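Local structure of hypothetical protein EF0006 (Enterococcus faecalis, 2GMQ) at residues Glu20-Leu25 / Asn41-Glu46; Leu25-Arg28 / Lys33-Lys36; Lys51-Glu56 / Ser82-Pro87; Thr62-Ile67 / Pro95-Lys100. The protein is of unknown function but belongs to the PrgU-like family of the PUA clan, is plasmid-encoded, and probably takes part in the enterococcal response to pheromone. All coordinates share one frame; numbering follows the deposited sequence.

Contact 1. Residues Glu20-Leu25 / Asn41-Glu46; sequences EKDLTL and NTRAME
Asp-22 and Arg-43 carry this contact between them: Arg-43 NH1 donates to Asp-22 OD2 over 2.8 Å in a salt bridge with an N-H...O angle of 153°. The acceptor lies almost in the guanidinium plane and offers its anti lone pair. The bridge is single-point, not bidentate, and the carboxylate is turned 69° from the guanidinium. With CG of Arg-43 anti to the backbone N (chi1 -175°), the chain passes across the carboxylate at about a right angle; its CG methylene lies 3.4 Å from Asp-22 OD2. The backbones are close, Asp-22 CA and Arg-43 CA being 6.3 Å apart, and the arginine bends at chi2; its length serves to reach both Asp-22 and Glu-46. A water takes up the other oxygen, donating to Asp-22 OD1 over 2.9 Å, and weakly receives the helix N-H of Arg-43.

In the second shell, Arg-43 NE makes a weak, bent bond to Glu-46 OE2 at 2.9 Å, and the three residues form a salt-bridge network. Gln-19 NE2 also bonds Asp-22 OD2, and Gln-52 OE1 accepts from Arg-43 NH2. Across the subunit interface, Arg-43 NH2 pairs with Glu-46 of a second subunit and the reverse pair forms too; the acids probably offset the charge of two arginines lying close together.

The bridge ties the 3-10 turn 20-22, which leads into edge strand 23-27, to the first turn of helix 41-50, with strand 34-39 intervening in the sequence.

Contact 2. Residues Leu25-Arg28 / Lys33-Lys36; sequences LQWR and KLVK
Strand residues Leu-25 to Trp-27 and Leu-34 to Lys-36 run antiparallel with a strong twist, 129° between their directions, and a beta bulge shifts the register between the pairs Gln-26/Lys-36 and Trp-27/Leu-34. Three backbone bonds hold them: Gln-26 N to Lys-36 O (2.9 Å), Val-35 N to Gln-26 O, and Arg-28 N to Lys-33 O (2.8 Å).

On one face Leu-34 sits under the indole of Trp-27. Its CD1 methyl stands 4.0 Å from the centroid of the six-membered ring and only 6° off the normal, a CH-pi contact, while Leu-34 CB comes within 3.3 Å of Trp-27 CZ3. Trp-27 chi1 of -61° sets CG beside its own backbone N, and the broad ring lies across the partner strand. The single methyl CD1 of Leu-34 is shared by the indole and Leu-25, whose CB it touches at 3.8 Å. Phe-108 meets the indole edge-to-face, from helix 105-112.

Gln-26 and Lys-36 occupy the face opposite Trp-27 and Leu-34. The amide oxygen OE1 of Gln-26 lies against the aliphatic carbons of Lys-36, and Val-35 CG1 is 3.5 Å from Gln-26 OE1. Arg-28 stands apart, beside Val-35 at the turn end; in the conformer described, Val-35 CG2 lies over one face of its flat guanidinium, 3.5 Å from Arg-28 CZ, a tentative placement.

The chemistry is therefore divided: Leu-25 and Trp-27 pack against helix 105-112, whereas the surface setting is consistent with the polar end of Gln-26 and the charged ends of Arg-28 and Lys-36 being directed to solvent.

Contact 3. Residues Lys51-Glu56 / Ser82-Pro87; sequences KQITEE and SIYVKP
Tyr-84 reaches across from its strand to the loop after helix 41-50, and its hydroxyl end makes the tight part of the contact. Tyr-84 OH lies 3.2 Å from Thr-54 CA and 3.5 Å from the CG2 methyl of Ile-53. A water fastens this end further: it donates to Ile-53 O over 2.7 Å and is hydrogen-bonded to Tyr-84 OH at 2.6 Å. Tyrosine suits the place because the length of ring plus hydroxyl spans the two segments and brings a polar atom to the water that also binds Ile-53 O. The carbonyl carbon of Thr-54 and the N of Glu-55 lie about 3.7 Å from Tyr-84 CE1.

The looser side belongs to Glu-55, an exposed residue. Bent at chi2 (133°), its chain runs out over the ring toward the strand, and the carboxylate stacks nearly parallel to the ring, the planes 11° apart. Glu-55 OE1 stands 3.9 Å above one face, displaced toward the rim, and Glu-55 CG approaches Tyr-84 CD1. This is contact by flatness and methylene, without an ionic partner in the contact.

Pro-95 and Ile-58 also pack against Tyr-84. Strand 83-85, an outermost strand of the four-stranded sheet, is paired with strand 94-98, and the loop that follows helix 41-50 rests Ile-53 on Met-47 of that helix and on Ile-16 of strand 15-19.

Contact 4. Residues Thr62-Ile67 / Pro95-Lys100; sequences TTLNII and PVFFIK
Leu-64, in the conformer described, lays its two methyls on the ring of Phe-97. CD2 of Leu-64 is 3.9 Å from the ring centroid and only 1° off the normal, a CH-pi contact placed squarely over the centre. CD1 of the leucine sits toward the base of the ring instead, 3.8 Å from Phe-97 CD2. Both residues hold CG anti to the carbonyl carbon (Leu-64 chi1 -58°), which directs the isobutyl fork and the ring at each other across the gap between Leu-64 CA and Phe-97 CA, 8.7 Å. A forked side chain fits here because one branch can occupy the face while the other lies against CB and the CG-CD2 edge of the ring. Ile-99 CD1 adds a more distant touch to Leu-64 CD1 at 4.4 Å; Ile-99 is itself buried and packs on Leu-34.

Strand 63-68 is the middle strand of the three-stranded sheet and strand 94-98 an inner strand of the antiparallel four-stranded one, so the leucine-phenylalanine pair belongs to the interface at which the two sheets face each other. The centre of the contact is about 4 Å from that of the chain, within the buried core. Ile-16 and Val-37 pack on the leucine as well, and Ile-58 on Phe-97.

At the margin the contact turns polar. A water bridges the segments, donating to Thr-62 O over 3.2 Å and accepting from Lys-100 NZ at 2.9 Å. The lysine chain, kinked at chi3, carries its ammonium group out to this water, and also packs against Glu-76 of strand 71-76.

Overall arrangement
Contacts 1 and 2 both use strand 23-27 and share Leu-25, their centres 16 Å apart; contact 3 follows in the chain, and its segments alternate with those of contact 4. The four-stranded sheet unites them: strands 23-27, 34-39, 94-98 and 83-85 lie in that order, so contact 2 is at one edge and contact 3 at the other, centres 19 Å apart and not touching. Contact 4 lies between them and joins this sheet to the three-stranded one, touching all three others. Contact 1 brings in helix 41-50. Contacts 1, 3 and 4 all have residues at the second subunit, whereas contact 2 has none.

Contact 1. Residues Glu20-Leu25 / Asn41-Glu46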
loop_
_atom_site.group_PDB
_atom_site.type_symbol
_atom_site.label_atom_id
_atom_site.label_comp_id
_atom_site.label_asym_id
_atom_site.label_seq_id
_atom_site.Cartn_x
_atom_site.Cartn_y
_atom_site.Cartn_z
ATOM N N GLU A 20 -11.035 -2.209 7.719
ATOM C CA GLU A 20 -9.947 -1.771 8.560
ATOM C C GLU A 20 -8.974 -0.804 7.841
ATOM O O GLU A 20 -8.391 0.095 8.482
ATOM C CB GLU A 20 -9.177 -3.005 9.030
ATOM C CG GLU A 20 -8.187 -2.699 10.097
ATOM C CD GLU A 20 -6.788 -2.415 9.533
ATOM O OE1 GLU A 20 -6.505 -2.444 8.300
ATOM O OE2 GLU A 20 -5.916 -2.168 10.361
ATOM N N LYS A 21 -8.701 -0.980 6.519
ATOM C CA LYS A 21 -7.732 -0.158 5.826
ATOM C C LYS A 21 -8.145 1.301 5.740
ATOM O O LYS A 21 -7.337 2.138 5.330
ATOM C CB LYS A 21 -7.444 -0.716 4.417
ATOM C CG LYS A 21 -8.615 -0.843 3.470
ATOM C CD LYS A 21 -8.261 -1.145 2.040
ATOM C CE LYS A 21 -8.499 -2.591 1.651
ATOM N NZ LYS A 21 -8.149 -2.915 0.174
ATOM N N ASP A 22 -9.432 1.551 6.016
ATOM C CA ASP A 22 -9.949 2.942 6.032
ATOM C C ASP A 22 -9.912 3.620 7.401
ATOM O O ASP A 22 -10.444 4.753 7.515
ATOM C CB ASP A 22 -11.375 2.972 5.476
ATOM C CG ASP A 22 -11.416 2.898 3.968
ATOM O OD1 ASP A 22 -10.395 3.196 3.300
ATOM O OD2 ASP A 22 -12.485 2.531 3.432
ATOM N N LEU A 23 -9.278 2.959 8.405
ATOM C CA LEU A 23 -9.243 3.436 9.758
ATOM C C LEU A 23 -7.820 3.691 10.233
ATOM O O LEU A 23 -6.895 2.915 9.894
ATOM C CB LEU A 23 -9.888 2.416 10.707
ATOM C CG LEU A 23 -11.363 2.053 10.354
ATOM C CD1 LEU A 23 -11.805 0.890 11.390
ATOM C CD2 LEU A 23 -12.224 3.273 10.465
ATOM N N THR A 24 -7.651 4.783 10.983
ATOM C CA THR A 24 -6.450 5.001 11.750
ATOM C C THR A 24 -6.803 4.568 13.162
ATOM O O THR A 24 -7.606 5.218 13.805
ATOM C CB THR A 24 -6.016 6.472 11.650
ATOM O OG1 THR A 24 -5.765 6.760 10.248
ATOM C CG2 THR A 24 -4.773 6.721 12.460
ATOM N N LEU A 25 -6.102 3.548 13.643
ATOM C CA LEU A 25 -6.420 2.978 14.996
ATOM C C LEU A 25 -5.458 3.499 16.042
ATOM O O LEU A 25 -4.215 3.557 15.791
ATOM C CB LEU A 25 -6.406 1.447 14.960
ATOM C CG LEU A 25 -7.562 0.785 14.220
ATOM C CD1 LEU A 25 -7.187 0.745 12.700
ATOM C CD2 LEU A 25 -7.865 -0.596 14.764
ATOM N N ASN A 41 -8.784 10.171 5.423
ATOM C CA ASN A 41 -9.317 11.316 4.706
ATOM C C ASN A 41 -10.079 10.957 3.430
ATOM O O ASN A 41 -11.160 11.519 3.159
ATOM C CB ASN A 41 -8.219 12.353 4.348
ATOM C CG ASN A 41 -7.609 13.030 5.580
ATOM O OD1 ASN A 41 -7.828 12.680 6.744
ATOM N ND2 ASN A 41 -6.813 14.043 5.293
ATOM N N THR A 42 -9.539 10.033 2.637
ATOM C CA THR A 42 -10.194 9.706 1.329
ATOM C C THR A 42 -11.580 9.076 1.550
ATOM O O THR A 42 -12.577 9.515 0.986
ATOM C CB THR A 42 -9.316 8.749 0.513
ATOM O OG1 THR A 42 -8.044 9.424 0.310
ATOM C CG2 THR A 42 -9.931 8.611 -0.909
ATOM N N ARG A 43 -11.610 8.113 2.433
ATOM C CA ARG A 43 -12.878 7.435 2.795
ATOM C C ARG A 43 -13.838 8.500 3.393
ATOM O O ARG A 43 -15.028 8.466 3.122
ATOM C CB ARG A 43 -12.685 6.257 3.757
ATOM C CG ARG A 43 -14.110 5.493 3.993
ATOM C CD ARG A 43 -14.688 4.991 2.638
ATOM N NE ARG A 43 -16.017 4.389 2.829
ATOM C CZ ARG A 43 -16.253 3.147 3.319
ATOM N NH1 ARG A 43 -15.253 2.393 3.724
ATOM N NH2 ARG A 43 -17.510 2.727 3.494
ATOM N N ALA A 44 -13.353 9.415 4.235
ATOM C CA ALA A 44 -14.277 10.402 4.838
ATOM C C ALA A 44 -14.928 11.262 3.740
ATOM O O ALA A 44 -16.133 11.607 3.844
ATOM C CB ALA A 44 -13.608 11.257 5.816
HETATM N N MSE A 45 -14.136 11.632 2.712
HETATM C CA MSE A 45 -14.684 12.413 1.619
HETATM C C MSE A 45 -15.721 11.608 0.862
HETATM O O MSE A 45 -16.793 12.103 0.593
HETATM C CB MSE A 45 -13.586 12.902 0.690
HETATM C CG MSE A 45 -14.135 13.845 -0.378
HETATM SE SE MSE A 45 -14.770 15.614 0.318
HETATM C CE MSE A 45 -13.004 16.482 0.405
ATOM N N GLU A 46 -15.424 10.357 0.550
ATOM C CA GLU A 46 -16.433 9.486 -0.026
ATOM C C GLU A 46 -17.708 9.451 0.824
ATOM O O GLU A 46 -18.770 9.583 0.237
ATOM C CB GLU A 46 -15.828 8.066 -0.197
ATOM C CG GLU A 46 -16.635 7.180 -1.093
ATOM C CD GLU A 46 -16.513 5.734 -0.600
ATOM O OE1 GLU A 46 -15.714 5.031 -1.242
ATOM O OE2 GLU A 46 -17.221 5.367 0.387
HETATM O O HOH W 1 -9.541 5.922 2.571
#

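Contact 2. Residues Leu25-Arg28 / Lys33-Lys36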
loop_
_atom_site.group_PDB
_atom_site.type_symbol
_atom_site.label_atom_id
_atom_site.label_comp_id
_atom_site.label_asym_id
_atom_site.label_seq_id
_atom_site.Cartn_x
_atom_site.Cartn_y
_atom_site.Cartn_z
ATOM N N LEU A 25 -6.102 3.548 13.643
ATOM C CA LEU A 25 -6.420 2.978 14.996
ATOM C C LEU A 25 -5.458 3.499 16.042
ATOM O O LEU A 25 -4.215 3.557 15.791
ATOM C CB LEU A 25 -6.406 1.447 14.960
ATOM C CG LEU A 25 -7.562 0.785 14.220
ATOM C CD1 LEU A 25 -7.187 0.745 12.700
ATOM C CD2 LEU A 25 -7.865 -0.596 14.764
ATOM N N GLN A 26 -5.992 3.913 17.208
ATOM C CA GLN A 26 -5.168 4.475 18.245
ATOM C C GLN A 26 -5.164 3.408 19.375
ATOM O O GLN A 26 -6.195 3.213 19.994
ATOM C CB GLN A 26 -5.755 5.771 18.833
ATOM C CG GLN A 26 -4.793 6.321 19.920
ATOM C CD GLN A 26 -5.356 7.330 20.956
ATOM O OE1 GLN A 26 -6.564 7.539 21.120
ATOM N NE2 GLN A 26 -4.445 7.948 21.663
ATOM N N TRP A 27 -4.000 2.824 19.612
ATOM C CA TRP A 27 -3.859 1.805 20.684
ATOM C C TRP A 27 -3.158 2.443 21.842
ATOM O O TRP A 27 -2.101 3.106 21.638
ATOM C CB TRP A 27 -2.986 0.646 20.161
ATOM C CG TRP A 27 -3.581 -0.056 18.973
ATOM C CD1 TRP A 27 -3.247 0.180 17.624
ATOM C CD2 TRP A 27 -4.540 -1.093 18.979
ATOM N NE1 TRP A 27 -3.968 -0.659 16.829
ATOM C CE2 TRP A 27 -4.806 -1.432 17.613
ATOM C CE3 TRP A 27 -5.226 -1.781 20.017
ATOM C CZ2 TRP A 27 -5.677 -2.472 17.246
ATOM C CZ3 TRP A 27 -6.128 -2.778 19.662
ATOM C CH2 TRP A 27 -6.377 -3.086 18.270
ATOM N N ARG A 28 -3.707 2.262 23.046
ATOM C CA ARG A 28 -3.073 2.838 24.225
ATOM C C ARG A 28 -1.658 2.266 24.368
ATOM O O ARG A 28 -1.451 1.053 24.384
ATOM C CB ARG A 28 -3.904 2.625 25.497
ATOM C CG ARG A 28 -3.428 3.459 26.689
ATOM C CD ARG A 28 -4.209 4.776 26.864
ATOM N NE ARG A 28 -5.622 4.553 27.186
ATOM C CZ ARG A 28 -6.582 5.482 27.130
ATOM N NH1 ARG A 28 -6.311 6.731 26.753
ATOM N NH2 ARG A 28 -7.830 5.145 27.454
ATOM N N LYS A 33 -4.951 -1.430 24.799
ATOM C CA LYS A 33 -6.381 -1.360 24.449
ATOM C C LYS A 33 -6.627 -0.436 23.207
ATOM O O LYS A 33 -6.015 0.670 23.069
ATOM C CB LYS A 33 -7.093 -0.667 25.613
ATOM C CG LYS A 33 -8.593 -0.745 25.584
ATOM C CD LYS A 33 -9.180 -0.200 26.864
ATOM C CE LYS A 33 -10.738 -0.457 26.969
ATOM N NZ LYS A 33 -11.560 0.194 25.916
ATOM N N LEU A 34 -7.584 -0.811 22.371
ATOM C CA LEU A 34 -7.984 0.052 21.273
ATOM C C LEU A 34 -8.900 1.195 21.840
ATOM O O LEU A 34 -9.962 0.914 22.430
ATOM C CB LEU A 34 -8.729 -0.766 20.218
ATOM C CG LEU A 34 -9.267 0.074 18.971
ATOM C CD1 LEU A 34 -8.094 0.856 18.306
ATOM C CD2 LEU A 34 -9.924 -0.846 17.959
ATOM N N VAL A 35 -8.473 2.438 21.675
ATOM C CA VAL A 35 -9.138 3.541 22.386
ATOM C C VAL A 35 -10.104 4.179 21.367
ATOM O O VAL A 35 -11.267 4.471 21.681
ATOM C CB VAL A 35 -8.075 4.587 22.877
ATOM C CG1 VAL A 35 -8.770 5.916 23.335
ATOM C CG2 VAL A 35 -7.222 4.005 24.020
ATOM N N LYS A 36 -9.585 4.432 20.167
ATOM C CA LYS A 36 -10.437 5.095 19.181
ATOM C C LYS A 36 -9.950 4.802 17.747
ATOM O O LYS A 36 -8.826 4.322 17.554
ATOM C CB LYS A 36 -10.465 6.614 19.460
ATOM C CG LYS A 36 -9.121 7.279 19.210
ATOM C CD LYS A 36 -9.190 8.798 19.223
ATOM C CE LYS A 36 -8.778 9.404 20.559
ATOM N NZ LYS A 36 -8.621 10.959 20.376
#

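Contact 3. Residues Lys51-Glu56 / Ser82-Pro87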
loop_
_atom_site.group_PDB
_atom_site.type_symbol
_atom_site.label_atom_id
_atom_site.label_comp_id
_atom_site.label_asym_id
_atom_site.label_seq_id
_atom_site.Cartn_x
_atom_site.Cartn_y
_atom_site.Cartn_z
ATOM N N LYS A 51 -23.247 10.675 2.137
ATOM C CA LYS A 51 -23.955 10.812 3.402
ATOM C C LYS A 51 -24.049 9.470 4.163
ATOM O O LYS A 51 -25.034 9.159 4.849
ATOM C CB LYS A 51 -25.334 11.464 3.080
ATOM C CG LYS A 51 -25.265 12.720 2.222
ATOM C CD LYS A 51 -24.438 13.776 2.936
ATOM C CE LYS A 51 -24.172 15.094 2.108
ATOM N NZ LYS A 51 -23.640 15.034 0.668
ATOM N N GLN A 52 -22.991 8.663 4.044
ATOM C CA GLN A 52 -22.997 7.332 4.642
ATOM C C GLN A 52 -22.925 7.498 6.151
ATOM O O GLN A 52 -23.714 6.899 6.887
ATOM C CB GLN A 52 -21.865 6.494 4.077
ATOM C CG GLN A 52 -21.907 5.158 4.823
ATOM C CD GLN A 52 -21.019 4.156 4.190
ATOM O OE1 GLN A 52 -20.038 4.499 3.594
ATOM N NE2 GLN A 52 -21.387 2.878 4.322
ATOM N N ILE A 53 -22.044 8.380 6.609
ATOM C CA ILE A 53 -22.016 8.831 7.980
ATOM C C ILE A 53 -22.001 10.329 7.889
ATOM O O ILE A 53 -21.318 10.905 6.989
ATOM C CB ILE A 53 -20.765 8.359 8.749
ATOM C CG1 ILE A 53 -20.679 6.819 8.694
ATOM C CG2 ILE A 53 -20.822 8.768 10.264
ATOM C CD1 ILE A 53 -19.401 6.273 9.282
ATOM N N THR A 54 -22.781 10.943 8.759
ATOM C CA THR A 54 -22.931 12.403 8.753
ATOM C C THR A 54 -22.920 12.926 10.156
ATOM O O THR A 54 -23.152 12.186 11.091
ATOM C CB THR A 54 -24.298 12.823 8.173
ATOM O OG1 THR A 54 -25.355 12.326 9.014
ATOM C CG2 THR A 54 -24.468 12.428 6.705
ATOM N N GLU A 55 -22.738 14.242 10.308
ATOM C CA GLU A 55 -22.815 14.853 11.622
ATOM C C GLU A 55 -24.154 14.547 12.283
ATOM O O GLU A 55 -24.166 14.253 13.495
ATOM C CB GLU A 55 -22.517 16.367 11.552
ATOM C CG GLU A 55 -21.350 16.757 12.533
ATOM C CD GLU A 55 -20.267 17.683 11.881
ATOM O OE1 GLU A 55 -20.074 17.643 10.635
ATOM O OE2 GLU A 55 -19.587 18.436 12.631
ATOM N N GLU A 56 -25.251 14.542 11.502
ATOM C CA GLU A 56 -26.564 14.304 12.102
ATOM C C GLU A 56 -26.792 12.847 12.519
ATOM O O GLU A 56 -27.459 12.601 13.530
ATOM C CB GLU A 56 -27.737 14.844 11.249
ATOM C CG GLU A 56 -29.139 14.567 11.865
ATOM C CD GLU A 56 -29.276 15.091 13.391
ATOM O OE1 GLU A 56 -28.566 14.535 14.359
ATOM O OE2 GLU A 56 -30.135 16.040 13.641
ATOM N N SER A 82 -18.900 9.778 19.863
ATOM C CA SER A 82 -18.614 9.870 18.403
ATOM C C SER A 82 -18.635 11.333 17.978
ATOM O O SER A 82 -19.603 12.061 18.263
ATOM C CB SER A 82 -19.625 9.072 17.596
ATOM O OG SER A 82 -19.636 7.698 18.029
ATOM N N ILE A 83 -17.561 11.767 17.306
ATOM C CA ILE A 83 -17.364 13.197 16.927
ATOM C C ILE A 83 -16.656 13.363 15.574
ATOM O O ILE A 83 -15.963 12.462 15.137
ATOM C CB ILE A 83 -16.529 13.974 17.977
ATOM C CG1 ILE A 83 -15.151 13.341 18.188
ATOM C CG2 ILE A 83 -17.304 14.139 19.293
ATOM C CD1 ILE A 83 -14.165 14.210 18.888
ATOM N N TYR A 84 -16.842 14.515 14.929
ATOM C CA TYR A 84 -16.040 14.903 13.760
ATOM C C TYR A 84 -14.826 15.727 14.229
ATOM O O TYR A 84 -14.958 16.551 15.123
ATOM C CB TYR A 84 -16.899 15.686 12.725
ATOM C CG TYR A 84 -17.708 14.749 11.870
ATOM C CD1 TYR A 84 -18.794 14.048 12.398
ATOM C CD2 TYR A 84 -17.340 14.498 10.542
ATOM C CE1 TYR A 84 -19.507 13.126 11.622
ATOM C CE2 TYR A 84 -18.049 13.613 9.758
ATOM C CZ TYR A 84 -19.139 12.956 10.288
ATOM O OH TYR A 84 -19.821 12.080 9.516
ATOM N N VAL A 85 -13.661 15.492 13.638
ATOM C CA VAL A 85 -12.438 16.232 13.996
ATOM C C VAL A 85 -11.820 16.837 12.707
ATOM O O VAL A 85 -12.077 16.354 11.601
ATOM C CB VAL A 85 -11.379 15.353 14.695
ATOM C CG1 VAL A 85 -11.930 14.739 15.989
ATOM C CG2 VAL A 85 -10.961 14.233 13.790
ATOM N N LYS A 86 -10.998 17.883 12.855
ATOM C CA LYS A 86 -10.304 18.494 11.702
ATOM C C LYS A 86 -9.190 17.566 11.118
ATOM O O LYS A 86 -8.350 17.038 11.869
ATOM C CB LYS A 86 -9.753 19.875 12.075
ATOM C CG LYS A 86 -9.098 20.601 10.917
ATOM C CD LYS A 86 -9.269 22.132 10.988
ATOM C CE LYS A 86 -8.653 22.789 9.766
ATOM N NZ LYS A 86 -7.402 23.559 10.097
ATOM N N PRO A 87 -9.159 17.415 9.765
ATOM C CA PRO A 87 -8.310 16.433 9.049
ATOM C C PRO A 87 -6.764 16.669 9.076
ATOM O O PRO A 87 -6.246 17.598 9.733
ATOM C CB PRO A 87 -8.843 16.520 7.601
ATOM C CG PRO A 87 -9.273 17.987 7.462
ATOM C CD PRO A 87 -9.945 18.237 8.818
HETATM O O HOH W 2 -18.626 10.924 7.453
#

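Contact 4. Residues Thr62-Ile67 / Pro95-Lys100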
loop_
_atom_site.group_PDB
_atom_site.type_symbol
_atom_site.label_atom_id
_atom_site.label_comp_id
_atom_site.label_asym_id
_atom_site.label_seq_id
_atom_site.Cartn_x
_atom_site.Cartn_y
_atom_site.Cartn_z
ATOM N N THR A 62 -23.995 2.248 17.132
ATOM C CA THR A 62 -23.622 1.612 18.397
ATOM C C THR A 62 -22.477 0.576 18.241
ATOM O O THR A 62 -21.852 0.219 19.241
ATOM C CB THR A 62 -24.816 0.899 19.006
ATOM O OG1 THR A 62 -25.294 -0.130 18.110
ATOM C CG2 THR A 62 -25.891 1.905 19.289
ATOM N N THR A 63 -22.255 0.092 17.017
ATOM C CA THR A 63 -21.328 -0.979 16.720
ATOM C C THR A 63 -20.627 -0.746 15.372
ATOM O O THR A 63 -21.287 -0.402 14.353
ATOM C CB THR A 63 -22.154 -2.282 16.572
ATOM O OG1 THR A 63 -22.885 -2.465 17.782
ATOM C CG2 THR A 63 -21.186 -3.473 16.377
ATOM N N LEU A 64 -19.310 -0.900 15.388
ATOM C CA LEU A 64 -18.527 -0.910 14.121
ATOM C C LEU A 64 -18.131 -2.350 13.879
ATOM O O LEU A 64 -17.596 -3.030 14.799
ATOM C CB LEU A 64 -17.235 -0.109 14.217
ATOM C CG LEU A 64 -17.296 1.348 14.586
ATOM C CD1 LEU A 64 -15.910 1.975 14.459
ATOM C CD2 LEU A 64 -18.389 2.143 13.814
ATOM N N ASN A 65 -18.426 -2.816 12.653
ATOM C CA ASN A 65 -17.985 -4.159 12.222
ATOM C C ASN A 65 -16.707 -3.991 11.375
ATOM O O ASN A 65 -16.786 -3.602 10.182
ATOM C CB ASN A 65 -19.114 -4.820 11.470
ATOM C CG ASN A 65 -18.870 -6.268 11.154
ATOM O OD1 ASN A 65 -17.956 -6.909 11.703
ATOM N ND2 ASN A 65 -19.721 -6.835 10.278
ATOM N N ILE A 66 -15.544 -4.255 11.973
ATOM C CA ILE A 66 -14.277 -4.043 11.288
ATOM C C ILE A 66 -13.988 -5.192 10.349
ATOM O O ILE A 66 -14.038 -6.358 10.756
ATOM C CB ILE A 66 -13.063 -3.731 12.298
ATOM C CG1 ILE A 66 -13.456 -2.400 13.009
ATOM C CG2 ILE A 66 -11.787 -3.644 11.522
ATOM C CD1 ILE A 66 -12.555 -1.980 14.121
ATOM N N ILE A 67 -13.745 -4.854 9.089
ATOM C CA ILE A 67 -13.560 -5.875 8.042
ATOM C C ILE A 67 -12.125 -5.901 7.521
ATOM O O ILE A 67 -11.583 -4.831 7.128
ATOM C CB ILE A 67 -14.472 -5.477 6.732
ATOM C CG1 ILE A 67 -15.954 -5.171 7.078
ATOM C CG2 ILE A 67 -14.323 -6.597 5.676
ATOM C CD1 ILE A 67 -16.508 -6.441 7.944
ATOM N N PRO A 95 -14.958 11.505 10.768
ATOM C CA PRO A 95 -15.605 10.854 11.933
ATOM C C PRO A 95 -14.585 10.102 12.797
ATOM O O PRO A 95 -13.715 9.436 12.229
ATOM C CB PRO A 95 -16.530 9.796 11.311
ATOM C CG PRO A 95 -16.459 9.908 9.889
ATOM C CD PRO A 95 -15.399 10.935 9.482
ATOM N N VAL A 96 -14.792 10.114 14.135
ATOM C CA VAL A 96 -13.971 9.387 15.075
ATOM C C VAL A 96 -14.941 8.641 15.992
ATOM O O VAL A 96 -15.970 9.245 16.429
ATOM C CB VAL A 96 -13.176 10.391 15.942
ATOM C CG1 VAL A 96 -12.403 9.702 17.047
ATOM C CG2 VAL A 96 -12.332 11.332 15.040
ATOM N N PHE A 97 -14.575 7.394 16.305
ATOM C CA PHE A 97 -15.424 6.595 17.245
ATOM C C PHE A 97 -14.560 6.151 18.393
ATOM O O PHE A 97 -13.390 5.783 18.169
ATOM C CB PHE A 97 -15.948 5.349 16.559
ATOM C CG PHE A 97 -16.893 5.674 15.446
ATOM C CD1 PHE A 97 -18.266 5.855 15.716
ATOM C CD2 PHE A 97 -16.398 5.766 14.109
ATOM C CE1 PHE A 97 -19.190 6.179 14.694
ATOM C CE2 PHE A 97 -17.312 6.094 13.054
ATOM C CZ PHE A 97 -18.689 6.288 13.331
ATOM N N PHE A 98 -15.153 6.145 19.579
ATOM C CA PHE A 98 -14.406 5.702 20.762
ATOM C C PHE A 98 -14.876 4.316 21.065
ATOM O O PHE A 98 -16.082 4.071 21.176
ATOM C CB PHE A 98 -14.592 6.595 21.946
ATOM C CG PHE A 98 -13.917 7.969 21.760
ATOM C CD1 PHE A 98 -12.700 8.230 22.381
ATOM C CD2 PHE A 98 -14.456 8.885 20.892
ATOM C CE1 PHE A 98 -12.052 9.479 22.193
ATOM C CE2 PHE A 98 -13.839 10.183 20.666
ATOM C CZ PHE A 98 -12.628 10.469 21.309
ATOM N N ILE A 99 -13.912 3.427 21.176
ATOM C CA ILE A 99 -14.258 2.004 21.267
ATOM C C ILE A 99 -14.626 1.621 22.700
ATOM O O ILE A 99 -13.792 1.774 23.600
ATOM C CB ILE A 99 -13.132 1.152 20.724
ATOM C CG1 ILE A 99 -12.815 1.455 19.233
ATOM C CG2 ILE A 99 -13.505 -0.330 20.771
ATOM C CD1 ILE A 99 -14.053 1.558 18.390
ATOM N N LYS A 100 -15.796 0.977 22.854
ATOM C CA LYS A 100 -16.262 0.454 24.152
ATOM C C LYS A 100 -15.875 -1.021 24.412
ATOM O O LYS A 100 -15.431 -1.389 25.548
ATOM C CB LYS A 100 -17.797 0.613 24.187
ATOM C CG LYS A 100 -18.441 -0.068 25.470
ATOM C CD LYS A 100 -19.796 0.423 25.748
ATOM C CE LYS A 100 -20.760 0.053 24.670
ATOM N NZ LYS A 100 -22.193 0.439 25.052
HETATM O O HOH W 3 -22.644 0.855 22.260
#